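Local coordinates for protein putative NAD(P)H-flavin oxidoreductase (Neisseria meningitidis serogroup A / serotype 4A, PDB 6WT2) that probably uses bound flavin mononucleotide and NAD(P)H to reduce nitro compounds, as in other NfsB-like nitroreductases, at residues L13-F16 and K17-K20; V111-P114 and D115-A118; A213-L217 and E218-I222. One frame throughout, in Å; residues are numbered along the deposited sequence.

Contact 1 (L13-F16 and K17-K20); sequences LSAF and KNRK. With FMN (flavin mononucleotide), chain G.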
loop_
_atom_site.group_PDB
_atom_site.type_symbol
_atom_site.label_atom_id
_atom_site.label_comp_id
_atom_site.label_asym_id
_atom_site.label_seq_id
_atom_site.Cartn_x
_atom_site.Cartn_y
_atom_site.Cartn_z
ATOM N N LEU A 13 -17.923 3.021 -4.445
ATOM C CA LEU A 13 -17.387 4.333 -4.094
ATOM C C LEU A 13 -18.047 4.883 -2.830
ATOM O O LEU A 13 -17.363 5.420 -1.947
ATOM C CB LEU A 13 -17.571 5.297 -5.271
ATOM C CG LEU A 13 -16.992 6.706 -5.142
ATOM C CD1 LEU A 13 -15.478 6.652 -4.992
ATOM C CD2 LEU A 13 -17.403 7.566 -6.334
ATOM N N SER A 14 -19.375 4.749 -2.720
ATOM C CA SER A 14 -20.074 5.265 -1.545
ATOM C C SER A 14 -19.569 4.606 -0.267
ATOM O O SER A 14 -19.388 5.274 0.759
ATOM C CB SER A 14 -21.579 5.053 -1.686
ATOM O OG SER A 14 -22.147 5.993 -2.563
ATOM N N ALA A 15 -19.337 3.290 -0.306
ATOM C CA ALA A 15 -18.866 2.596 0.890
ATOM C C ALA A 15 -17.400 2.914 1.172
ATOM O O ALA A 15 -17.009 3.071 2.334
ATOM C CB ALA A 15 -19.077 1.092 0.729
ATOM N N PHE A 16 -16.584 3.033 0.115
ATOM C CA PHE A 16 -15.189 3.455 0.253
ATOM C C PHE A 16 -15.077 4.798 0.977
ATOM O O PHE A 16 -14.162 5.001 1.786
ATOM C CB PHE A 16 -14.562 3.524 -1.137
ATOM C CG PHE A 16 -13.090 3.858 -1.165
ATOM C CD1 PHE A 16 -12.140 2.843 -1.237
ATOM C CD2 PHE A 16 -12.661 5.185 -1.210
ATOM C CE1 PHE A 16 -10.785 3.138 -1.300
ATOM C CE2 PHE A 16 -11.305 5.497 -1.276
ATOM C CZ PHE A 16 -10.364 4.468 -1.320
ATOM N N LYS A 17 -16.002 5.723 0.706
ATOM C CA LYS A 17 -15.968 7.036 1.341
ATOM C C LYS A 17 -16.276 6.990 2.835
ATOM O O LYS A 17 -16.118 8.014 3.511
ATOM C CB LYS A 17 -16.935 7.982 0.633
ATOM C CG LYS A 17 -16.464 8.423 -0.737
ATOM C CD LYS A 17 -17.523 9.254 -1.448
ATOM C CE LYS A 17 -17.086 9.652 -2.851
ATOM N NZ LYS A 17 -18.078 10.570 -3.465
ATOM N N ASN A 18 -16.696 5.838 3.370
ATOM C CA ASN A 18 -16.810 5.713 4.821
ATOM C C ASN A 18 -15.468 5.936 5.504
ATOM O O ASN A 18 -15.433 6.392 6.649
ATOM C CB ASN A 18 -17.349 4.331 5.216
ATOM C CG ASN A 18 -18.766 4.071 4.718
ATOM O OD1 ASN A 18 -19.476 4.983 4.312
ATOM N ND2 ASN A 18 -19.182 2.810 4.771
ATOM N N ARG A 19 -14.357 5.612 4.835
ATOM C CA ARG A 19 -13.075 5.584 5.527
ATOM C C ARG A 19 -12.564 6.992 5.769
ATOM O O ARG A 19 -12.347 7.763 4.828
ATOM C CB ARG A 19 -12.023 4.784 4.766
ATOM C CG ARG A 19 -10.890 4.305 5.703
ATOM C CD ARG A 19 -9.493 4.374 5.061
ATOM N NE ARG A 19 -9.330 5.616 4.303
ATOM C CZ ARG A 19 -8.863 6.769 4.796
ATOM N NH1 ARG A 19 -8.478 6.863 6.065
ATOM N NH2 ARG A 19 -8.792 7.837 4.013
ATOM N N LYS A 20 -12.374 7.320 7.039
ATOM C CA LYS A 20 -11.780 8.577 7.456
ATOM C C LYS A 20 -10.848 8.255 8.607
ATOM O O LYS A 20 -11.149 7.375 9.416
ATOM C CB LYS A 20 -12.839 9.600 7.895
ATOM C CG LYS A 20 -13.983 9.773 6.909
ATOM C CD LYS A 20 -15.055 10.665 7.482
ATOM C CE LYS A 20 -16.097 11.032 6.437
ATOM N NZ LYS A 20 -16.874 12.225 6.879
HETATM N N1 FMN G . -2.799 10.099 11.465
HETATM C C2 FMN G . -2.426 10.351 12.746
HETATM O O2 FMN G . -3.184 11.050 13.456
HETATM N N3 FMN G . -1.299 9.856 13.288
HETATM C C4 FMN G . -0.416 9.138 12.580
HETATM O O4 FMN G . 0.594 8.613 13.102
HETATM C C4A FMN G . -0.742 8.840 11.176
HETATM N N5 FMN G . 0.148 8.207 10.388
HETATM C C5A FMN G . -0.203 7.853 9.123
HETATM C C6 FMN G . 0.578 6.919 8.437
HETATM C C7 FMN G . 0.226 6.560 7.145
HETATM C C7M FMN G . 1.058 5.563 6.370
HETATM C C8 FMN G . -1.003 7.117 6.525
HETATM C C8M FMN G . -1.429 6.629 5.161
HETATM C C9 FMN G . -1.817 7.993 7.233
HETATM C C9A FMN G . -1.490 8.327 8.542
HETATM N N10 FMN G . -2.330 9.178 9.296
HETATM C C10 FMN G . -1.953 9.485 10.609
HETATM C "C1'" FMN G . -3.594 9.676 8.738
HETATM C "C2'" FMN G . -3.389 10.854 7.774
HETATM O "O2'" FMN G . -3.088 12.080 8.488
HETATM C "C3'" FMN G . -4.652 10.950 6.923
HETATM O "O3'" FMN G . -4.761 9.744 6.140
HETATM C "C4'" FMN G . -4.705 12.134 5.949
HETATM O "O4'" FMN G . -4.577 13.354 6.670
HETATM C "C5'" FMN G . -6.010 12.128 5.168
HETATM O "O5'" FMN G . -7.132 12.178 6.043
HETATM P P FMN G . -8.252 11.025 5.915
HETATM O O1P FMN G . -7.409 9.775 5.995
HETATM O O2P FMN G . -9.223 11.175 7.051
HETATM O O3P FMN G . -8.896 11.140 4.563
HETATM O O HOH W 1 -12.522 7.392 2.130
#

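Contact 2 (V111-P114 and D115-A118); sequences VTEP and DAMA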
loop_
_atom_site.group_PDB
_atom_site.type_symbol
_atom_site.label_atom_id
_atom_site.label_comp_id
_atom_site.label_asym_id
_atom_site.label_seq_id
_atom_site.Cartn_x
_atom_site.Cartn_y
_atom_site.Cartn_z
ATOM N N VAL A 111 5.249 -23.789 -7.631
ATOM C CA VAL A 111 6.467 -24.121 -8.371
ATOM C C VAL A 111 7.333 -24.976 -7.447
ATOM O O VAL A 111 7.992 -24.452 -6.543
ATOM C CB VAL A 111 7.216 -22.866 -8.834
ATOM C CG1 VAL A 111 8.401 -23.241 -9.698
ATOM C CG2 VAL A 111 6.267 -21.908 -9.566
ATOM N N THR A 112 7.358 -26.288 -7.674
ATOM C CA THR A 112 8.076 -27.194 -6.778
ATOM C C THR A 112 8.991 -28.182 -7.471
ATOM O O THR A 112 9.809 -28.810 -6.786
ATOM C CB THR A 112 7.095 -27.982 -5.888
ATOM O OG1 THR A 112 6.228 -28.776 -6.707
ATOM C CG2 THR A 112 6.263 -27.023 -5.020
ATOM N N GLU A 113 8.870 -28.372 -8.776
ATOM C CA GLU A 113 9.827 -29.201 -9.497
ATOM C C GLU A 113 11.186 -28.508 -9.486
ATOM O O GLU A 113 11.263 -27.304 -9.766
ATOM C CB GLU A 113 9.342 -29.446 -10.920
ATOM C CG GLU A 113 10.114 -30.527 -11.666
ATOM C CD GLU A 113 11.365 -29.994 -12.340
ATOM O OE1 GLU A 113 11.288 -28.905 -12.958
ATOM O OE2 GLU A 113 12.424 -30.656 -12.239
ATOM N N PRO A 114 12.263 -29.210 -9.132
ATOM C CA PRO A 114 13.542 -28.518 -8.894
ATOM C C PRO A 114 14.045 -27.688 -10.070
ATOM O O PRO A 114 14.521 -26.570 -9.859
ATOM C CB PRO A 114 14.490 -29.677 -8.560
ATOM C CG PRO A 114 13.602 -30.675 -7.909
ATOM C CD PRO A 114 12.309 -30.615 -8.678
ATOM N N ASP A 115 13.965 -28.197 -11.302
ATOM C CA ASP A 115 14.395 -27.389 -12.439
ATOM C C ASP A 115 13.505 -26.165 -12.610
ATOM O O ASP A 115 14.001 -25.067 -12.889
ATOM C CB ASP A 115 14.412 -28.234 -13.711
ATOM C CG ASP A 115 15.298 -29.459 -13.574
ATOM O OD1 ASP A 115 16.311 -29.375 -12.851
ATOM O OD2 ASP A 115 14.980 -30.505 -14.182
ATOM N N ALA A 116 12.190 -26.326 -12.424
ATOM C CA ALA A 116 11.290 -25.178 -12.505
ATOM C C ALA A 116 11.600 -24.152 -11.419
ATOM O O ALA A 116 11.655 -22.947 -11.691
ATOM C CB ALA A 116 9.831 -25.630 -12.408
HETATM N N MSE A 117 11.820 -24.607 -10.193
HETATM C CA MSE A 117 12.168 -23.709 -9.085
HETATM C C MSE A 117 13.451 -22.963 -9.358
HETATM O O MSE A 117 13.535 -21.747 -9.139
HETATM C CB MSE A 117 12.323 -24.478 -7.773
HETATM C CG MSE A 117 11.008 -24.897 -7.152
HETATM SE SE MSE A 117 11.290 -25.647 -5.376
HETATM C CE MSE A 117 12.627 -26.980 -5.798
ATOM N N ALA A 118 14.453 -23.701 -9.833
ATOM C CA ALA A 118 15.730 -23.082 -10.166
ATOM C C ALA A 118 15.549 -21.949 -11.173
ATOM O O ALA A 118 16.164 -20.884 -11.041
ATOM C CB ALA A 118 16.697 -24.138 -10.708
#

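Contact 3 (A213-L217 and E218-I222); sequences ARRPL and EETVI. With FMN (flavin mononucleotide), chain G.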
loop_
_atom_site.group_PDB
_atom_site.type_symbol
_atom_site.label_atom_id
_atom_site.label_comp_id
_atom_site.label_asym_id
_atom_site.label_seq_id
_atom_site.Cartn_x
_atom_site.Cartn_y
_atom_site.Cartn_z
ATOM N N ALA A 213 -9.686 16.895 2.706
ATOM C CA ALA A 213 -9.517 17.322 1.321
ATOM C C ALA A 213 -8.531 16.421 0.586
ATOM O O ALA A 213 -7.705 15.734 1.189
ATOM C CB ALA A 213 -9.016 18.761 1.258
ATOM N N ARG A 214 -8.635 16.436 -0.740
ATOM C CA ARG A 214 -7.657 15.821 -1.621
ATOM C C ARG A 214 -7.362 16.790 -2.756
ATOM O O ARG A 214 -8.204 17.612 -3.130
ATOM C CB ARG A 214 -8.152 14.478 -2.205
ATOM C CG ARG A 214 -8.324 13.366 -1.178
ATOM C CD ARG A 214 -6.988 12.963 -0.558
ATOM N NE ARG A 214 -7.126 11.742 0.242
ATOM C CZ ARG A 214 -7.586 11.722 1.489
ATOM N NH1 ARG A 214 -7.932 12.862 2.093
ATOM N NH2 ARG A 214 -7.680 10.568 2.147
ATOM N N ARG A 215 -6.147 16.708 -3.277
ATOM C CA ARG A 215 -5.800 17.456 -4.471
ATOM C C ARG A 215 -6.777 17.092 -5.589
ATOM O O ARG A 215 -7.243 15.948 -5.665
ATOM C CB ARG A 215 -4.368 17.116 -4.886
ATOM C CG ARG A 215 -3.544 18.239 -5.421
ATOM C CD ARG A 215 -2.066 17.893 -5.365
ATOM N NE ARG A 215 -1.772 16.595 -5.962
ATOM C CZ ARG A 215 -1.071 15.646 -5.356
ATOM N NH1 ARG A 215 -0.577 15.871 -4.138
ATOM N NH2 ARG A 215 -0.850 14.488 -5.970
ATOM N N PRO A 216 -7.134 18.045 -6.452
ATOM C CA PRO A 216 -7.995 17.709 -7.594
ATOM C C PRO A 216 -7.331 16.700 -8.515
ATOM O O PRO A 216 -6.110 16.704 -8.704
ATOM C CB PRO A 216 -8.195 19.054 -8.301
ATOM C CG PRO A 216 -7.957 20.067 -7.237
ATOM C CD PRO A 216 -6.886 19.493 -6.356
ATOM N N LEU A 217 -8.167 15.841 -9.103
ATOM C CA LEU A 217 -7.674 14.798 -9.992
ATOM C C LEU A 217 -6.834 15.371 -11.130
ATOM O O LEU A 217 -5.850 14.754 -11.547
ATOM C CB LEU A 217 -8.866 14.002 -10.528
ATOM C CG LEU A 217 -8.718 12.547 -10.978
ATOM C CD1 LEU A 217 -8.080 11.681 -9.907
ATOM C CD2 LEU A 217 -10.086 11.994 -11.377
ATOM N N GLU A 218 -7.167 16.576 -11.607
ATOM C CA GLU A 218 -6.421 17.182 -12.698
ATOM C C GLU A 218 -4.998 17.562 -12.297
ATOM O O GLU A 218 -4.173 17.842 -13.171
ATOM C CB GLU A 218 -7.177 18.412 -13.220
ATOM C CG GLU A 218 -8.575 18.116 -13.805
ATOM C CD GLU A 218 -9.566 17.510 -12.797
ATOM O OE1 GLU A 218 -10.320 16.584 -13.187
ATOM O OE2 GLU A 218 -9.577 17.938 -11.615
ATOM N N GLU A 219 -4.696 17.605 -11.001
ATOM C CA GLU A 219 -3.337 17.818 -10.516
ATOM C C GLU A 219 -2.660 16.512 -10.102
ATOM O O GLU A 219 -1.624 16.537 -9.430
ATOM C CB GLU A 219 -3.346 18.796 -9.339
ATOM C CG GLU A 219 -3.898 20.176 -9.687
ATOM C CD GLU A 219 -4.050 21.074 -8.463
ATOM O OE1 GLU A 219 -3.143 21.074 -7.601
ATOM O OE2 GLU A 219 -5.084 21.771 -8.354
ATOM N N THR A 220 -3.227 15.378 -10.473
ATOM C CA THR A 220 -2.661 14.104 -10.040
ATOM C C THR A 220 -2.515 13.175 -11.229
ATOM O O THR A 220 -1.575 12.379 -11.291
ATOM C CB THR A 220 -3.536 13.486 -8.953
ATOM O OG1 THR A 220 -3.355 14.228 -7.735
ATOM C CG2 THR A 220 -3.171 12.016 -8.719
ATOM N N VAL A 221 -3.427 13.287 -12.191
ATOM C CA VAL A 221 -3.472 12.372 -13.320
ATOM C C VAL A 221 -2.701 12.982 -14.478
ATOM O O VAL A 221 -2.902 14.159 -14.826
ATOM C CB VAL A 221 -4.921 12.050 -13.725
ATOM C CG1 VAL A 221 -4.941 11.120 -14.960
ATOM C CG2 VAL A 221 -5.642 11.402 -12.556
ATOM N N ILE A 222 -1.826 12.184 -15.077
ATOM C CA ILE A 222 -1.088 12.568 -16.269
ATOM C C ILE A 222 -1.544 11.653 -17.393
ATOM O O ILE A 222 -1.293 10.445 -17.358
ATOM C CB ILE A 222 0.427 12.481 -16.067
ATOM C CG1 ILE A 222 0.847 13.374 -14.901
ATOM C CG2 ILE A 222 1.146 12.882 -17.359
ATOM C CD1 ILE A 222 2.322 13.340 -14.617
HETATM N N1 FMN G . -2.799 10.099 11.465
HETATM C C2 FMN G . -2.426 10.351 12.746
HETATM O O2 FMN G . -3.184 11.050 13.456
HETATM N N3 FMN G . -1.299 9.856 13.288
HETATM C C4 FMN G . -0.416 9.138 12.580
HETATM O O4 FMN G . 0.594 8.613 13.102
HETATM C C4A FMN G . -0.742 8.840 11.176
HETATM N N5 FMN G . 0.148 8.207 10.388
HETATM C C5A FMN G . -0.203 7.853 9.123
HETATM C C6 FMN G . 0.578 6.919 8.437
HETATM C C7 FMN G . 0.226 6.560 7.145
HETATM C C7M FMN G . 1.058 5.563 6.370
HETATM C C8 FMN G . -1.003 7.117 6.525
HETATM C C8M FMN G . -1.429 6.629 5.161
HETATM C C9 FMN G . -1.817 7.993 7.233
HETATM C C9A FMN G . -1.490 8.327 8.542
HETATM N N10 FMN G . -2.330 9.178 9.296
HETATM C C10 FMN G . -1.953 9.485 10.609
HETATM C "C1'" FMN G . -3.594 9.676 8.738
HETATM C "C2'" FMN G . -3.389 10.854 7.774
HETATM O "O2'" FMN G . -3.088 12.080 8.488
HETATM C "C3'" FMN G . -4.652 10.950 6.923
HETATM O "O3'" FMN G . -4.761 9.744 6.140
HETATM C "C4'" FMN G . -4.705 12.134 5.949
HETATM O "O4'" FMN G . -4.577 13.354 6.670
HETATM C "C5'" FMN G . -6.010 12.128 5.168
HETATM O "O5'" FMN G . -7.132 12.178 6.043
HETATM P P FMN G . -8.252 11.025 5.915
HETATM O O1P FMN G . -7.409 9.775 5.995
HETATM O O2P FMN G . -9.223 11.175 7.051
HETATM O O3P FMN G . -8.896 11.140 4.563
HETATM O O HOH W 2 -5.427 13.802 -6.398
#

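Contact 1 (L13-F16 and K17-K20)
The C-terminal end of helix 9-16 unwinds here through a type I beta turn, Phe16 to Arg19, that delivers an arginine to the flavin phosphate. Lys17 N still bonds Leu13 O in the helical manner (3.0 Å), but Asn18 N then reaches back three residues to Ala15 O, and Arg19 N closes the turn on Phe16 O at 3.1 Å with an almost straight N-H (170°). A water donates to both Phe16 O and Arg19 O, bridging the turn. On the outer side the extended chain of Lys17 runs back along the helix, so that CE lies 3.7 Å from Leu13 CG. Arg19 heads for the cofactor: its chain bends at chi2 and again at chi3 (42°) and brings the guanidinium edge-on to the phosphate, where NH1 and NH2 each lie 3.1 Å from FMN O1P, a forked pair of bonds to one oxygen in the guanidinium plane. NH2 adds a weak bond to O3P, and Arg214 reaches the same phosphate. Asn18 ND2 bonds Ala161 O of its own chain and Thr5 O of the second subunit. Phe16 and Arg19 pack on helix 138-162 through Thr158, Met157 and Ala161, while Ala15 meets Leu7 of the second subunit.

Contact 2 (V111-P114 and D115-A118)
Glu113 folds back over the first turn of helix 114-131, and its carboxylate meets the backbone of Asp115 and Ala116. Its CB lies 4.1 Å from Ala116 CB; with CG anti to the backbone N (chi1 -168°) and a bend at chi2 (-86°), the chain curls round until CD faces Asp115 N. The two oxygens then divide the work: Glu113 OE1 accepts from Ala116 N at 2.8 Å, and Glu113 OE2 from Asp115 N at 3.0 Å. Both N-H groups arrive from above the carboxylate plane. This is a helix N-cap, with Glu113 in the capping position and Pro114 as the first helical residue, and the positive end of the helix dipole probably helps to hold the carboxylate. That may also offset the closeness of Asp115, whose OD2 stands 3.2 Å from Glu113 OE2, the two carboxylate planes being 67° apart. Behind the cap, Glu113 O takes a nearly straight bond from Met117 N. Selenomethionine Met117 turns its side chain back over the incoming loop: CG lies against Val111 O and CE 3.5 Å from Thr112 O. Val111 CG1 packs on Ala116 CB and Met117 CG, and both Val111 and Met117 also touch Leu106 of helix 100-108.

Contact 3 (A213-L217 and E218-I222)
Leu217 and Val221 form the close-packed side of this turn, with Leu217 CD1 3.6 Å from Val221 CG2 and the two side chains crossing at a slant. Leu217 is buried, and it also packs on Gln37 of the second subunit. Leu217 O is gripped twice, by Val221 N and Thr220 N, each 2.9 Å from it: the first lies nearly in line with the C=O bond, the second comes in from above the carbonyl plane. Glu219 N bonds Pro216 O at 2.8 Å, so three successive amides fold back on two carbonyls.

Toward solvent the fit is looser. The exposed Glu219 side chain stretches alongside Pro216, pointing the same way, and its OE2 rests 3.5 Å from Pro216 CG, a plain van der Waals touch. Its carboxylate also stops short of the Arg215 guanidinium, with Glu219 OE1 5.0 Å from Arg215 NE. Further in, Arg215 and Thr220 are both buried and cross at about a right angle, yet the bonds from NE and NH2 to Thr220 OG1 and from NE to Glu219 O are all weak. A water links Arg215 O to Thr220 OG1.

Upstream, Arg214 presents its guanidinium edge to the FMN phosphate, NH2 bonding O3P at 2.8 Å and NH1 more weakly. NH1 also donates to Ala213 O within the guanidinium plane, which helps fix the group's rotation, and NE bonds Ser46 O of the second subunit. Beyond the turn, Val221 and Ile222 pair in parallel with a strand of that subunit. A C-terminal arm that reaches across to add a strand to the partner's sheet is characteristic of dimeric nitroreductases.

How the contacts relate
From the N terminus the three contacts follow in series, and none encloses or crosses another. Contact 1 ends helix 9-16 with a turn, contact 2 starts helix 114-131 after the loop from helix 100-108, and contact 3 makes the turn leading into the last strand, 221-223. The first and last, though nearly two hundred residues apart in sequence, meet where Arg19 NH2 and Arg214 NH2 lie 3.5 Å apart, two positive groups drawn together round the flavin phosphate. Both also touch the second subunit, so the chain's two ends join cofactor and dimer interface. Contact 2 stands apart at the surface, its centre about 43 Å from that of contact 1.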